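Local structure of hypothetical protein AF1704 (Archaeoglobus fulgidus, 1ZBM) at residues L118-L121 and D125-P128. The protein probably converts cyclic dehypoxanthine futalosine into 1,4-dihydroxy-6-naphthoate, a step in the biosynthesis of menaquinone. Sequence-based numbering, arbitrary orientation.
Sequences LLKL and DFEP
L119 and K120, in the last turn of helix 114-122, lie against F126, which sits just before strand 127-130. No hydrogen bond joins the two backbones, and their closest CA atoms, those of K120 and D125, are 7.8 Å apart; side chains bridge the gap. The F126 ring reaches across to the helix with its far end leading, and L119 takes most of the touch: CD2 of L119 lies 3.5 Å from CZ of F126, while L119 CG comes within 3.6 Å of the same CZ. With CG of L119 turned away from its own backbone N (chi1 179°), the isobutyl group extends toward the ring and meets it obliquely. K120 flanks the ring edge, its CA near the ring plane and 4.1 Å from F126 CE2, and K120 CG is 4.2 Å from F126 CZ; past CG the chain, bent at chi3, runs off from the ring. Replacing F126 by an alanine would probably leave L119 CG and CD2 without the ring they pack on and open a gap between the helix and the start of the strand. L119 also touches V108 and F126 touches I106, both on strand 105-108. This apolar contact lies where helix 114-122 gives way to strand 127-130 in a beta-alpha-beta unit of a periplasmic-binding-protein-like fold.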
ATOM      1  N   LEU A 118       0.544   6.758  10.580  1.00 16.83           N
ATOM      2  CA  LEU A 118       1.576   7.799  10.538  1.00 16.73           C
ATOM      3  C   LEU A 118       1.012   9.180  10.905  1.00 16.14           C
ATOM      4  O   LEU A 118       1.604   9.910  11.707  1.00 16.45           O
ATOM      5  CB  LEU A 118       2.225   7.863   9.148  1.00 15.06           C
ATOM      6  CG  LEU A 118       3.169   6.726   8.762  1.00 15.24           C
ATOM      7  CD1 LEU A 118       3.466   6.748   7.259  1.00 14.76           C
ATOM      8  CD2 LEU A 118       4.433   6.842   9.561  1.00 12.62           C
ATOM      9  N   LEU A 119      -0.121   9.536  10.312  1.00 15.38           N
ATOM     10  CA  LEU A 119      -0.748  10.816  10.594  1.00 16.33           C
ATOM     11  C   LEU A 119      -1.062  10.911  12.086  1.00 18.69           C
ATOM     12  O   LEU A 119      -0.735  11.904  12.734  1.00 20.31           O
ATOM     13  CB  LEU A 119      -2.033  10.974   9.769  1.00 14.63           C
ATOM     14  CG  LEU A 119      -2.856  12.266   9.951  1.00 13.02           C
ATOM     15  CD1 LEU A 119      -2.011  13.469   9.573  1.00 10.91           C
ATOM     16  CD2 LEU A 119      -4.117  12.215   9.085  1.00 12.82           C
ATOM     17  N   LYS A 120      -1.685   9.867  12.629  1.00 19.15           N
ATOM     18  CA  LYS A 120      -2.034   9.821  14.043  1.00 20.44           C
ATOM     19  C   LYS A 120      -0.806   9.923  14.950  1.00 21.62           C
ATOM     20  O   LYS A 120      -0.934  10.241  16.126  1.00 23.55           O
ATOM     21  CB  LYS A 120      -2.816   8.534  14.336  1.00 22.74           C
ATOM     22  CG  LYS A 120      -4.201   8.493  13.668  1.00 23.65           C
ATOM     23  CD  LYS A 120      -4.672   7.072  13.406  1.00 24.64           C
ATOM     24  CE  LYS A 120      -4.846   6.296  14.693  1.00 25.96           C
ATOM     25  NZ  LYS A 120      -5.003   4.836  14.414  1.00 27.31           N
ATOM     26  N   LEU A 121       0.377   9.650  14.404  1.00 21.31           N
ATOM     27  CA  LEU A 121       1.618   9.746  15.172  1.00 20.22           C
ATOM     28  C   LEU A 121       2.250  11.123  15.030  1.00 19.35           C
ATOM     29  O   LEU A 121       2.924  11.595  15.932  1.00 20.70           O
ATOM     30  CB  LEU A 121       2.628   8.703  14.692  1.00 20.17           C
ATOM     31  CG  LEU A 121       2.401   7.243  15.083  1.00 19.08           C
ATOM     32  CD1 LEU A 121       3.323   6.380  14.257  1.00 18.55           C
ATOM     33  CD2 LEU A 121       2.667   7.051  16.575  1.00 20.16           C
ATOM     34  N   ASP A 125      -3.772  15.229  17.540  1.00 31.31           N
ATOM     35  CA  ASP A 125      -5.031  15.890  17.829  1.00 30.99           C
ATOM     36  C   ASP A 125      -5.628  16.551  16.601  1.00 29.98           C
ATOM     37  O   ASP A 125      -5.298  17.683  16.269  1.00 31.31           O
ATOM     38  CB  ASP A 125      -4.837  16.916  18.949  1.00 34.39           C
ATOM     39  CG  ASP A 125      -5.426  16.447  20.269  1.00 36.88           C
ATOM     40  OD1 ASP A 125      -5.052  17.010  21.323  1.00 39.38           O
ATOM     41  OD2 ASP A 125      -6.279  15.521  20.251  1.00 38.19           O
ATOM     42  N   PHE A 126      -6.509  15.831  15.922  1.00 27.73           N
ATOM     43  CA  PHE A 126      -7.155  16.365  14.735  1.00 28.02           C
ATOM     44  C   PHE A 126      -8.440  15.581  14.507  1.00 27.82           C
ATOM     45  O   PHE A 126      -8.728  14.641  15.248  1.00 27.84           O
ATOM     46  CB  PHE A 126      -6.214  16.252  13.523  1.00 27.81           C
ATOM     47  CG  PHE A 126      -5.977  14.842  13.064  1.00 27.50           C
ATOM     48  CD1 PHE A 126      -6.831  14.250  12.140  1.00 24.89           C
ATOM     49  CD2 PHE A 126      -4.926  14.091  13.587  1.00 28.55           C
ATOM     50  CE1 PHE A 126      -6.645  12.931  11.741  1.00 27.83           C
ATOM     51  CE2 PHE A 126      -4.731  12.766  13.195  1.00 30.20           C
ATOM     52  CZ  PHE A 126      -5.592  12.181  12.270  1.00 27.68           C
ATOM     53  N   GLU A 127      -9.221  15.965  13.505  1.00 28.91           N
ATOM     54  CA  GLU A 127     -10.463  15.253  13.235  1.00 30.34           C
ATOM     55  C   GLU A 127     -10.398  14.479  11.935  1.00 29.81           C
ATOM     56  O   GLU A 127     -10.503  15.053  10.853  1.00 29.82           O
ATOM     57  CB  GLU A 127     -11.653  16.208  13.182  1.00 32.58           C
ATOM     58  CG  GLU A 127     -11.971  16.876  14.498  1.00 38.25           C
ATOM     59  CD  GLU A 127     -13.248  17.685  14.448  1.00 42.41           C
ATOM     60  OE1 GLU A 127     -13.603  18.287  15.486  1.00 45.19           O
ATOM     61  OE2 GLU A 127     -13.906  17.724  13.379  1.00 45.59           O
ATOM     62  N   PRO A 128     -10.214  13.156  12.031  1.00 29.63           N
ATOM     63  CA  PRO A 128     -10.136  12.277  10.865  1.00 28.89           C
ATOM     64  C   PRO A 128     -11.533  12.048  10.292  1.00 29.08           C
ATOM     65  O   PRO A 128     -12.436  11.614  11.000  1.00 29.04           O
ATOM     66  CB  PRO A 128      -9.509  11.009  11.440  1.00 30.47           C
ATOM     67  CG  PRO A 128     -10.045  10.981  12.840  1.00 29.64           C
ATOM     68  CD  PRO A 128      -9.943  12.417  13.280  1.00 28.19           C
TER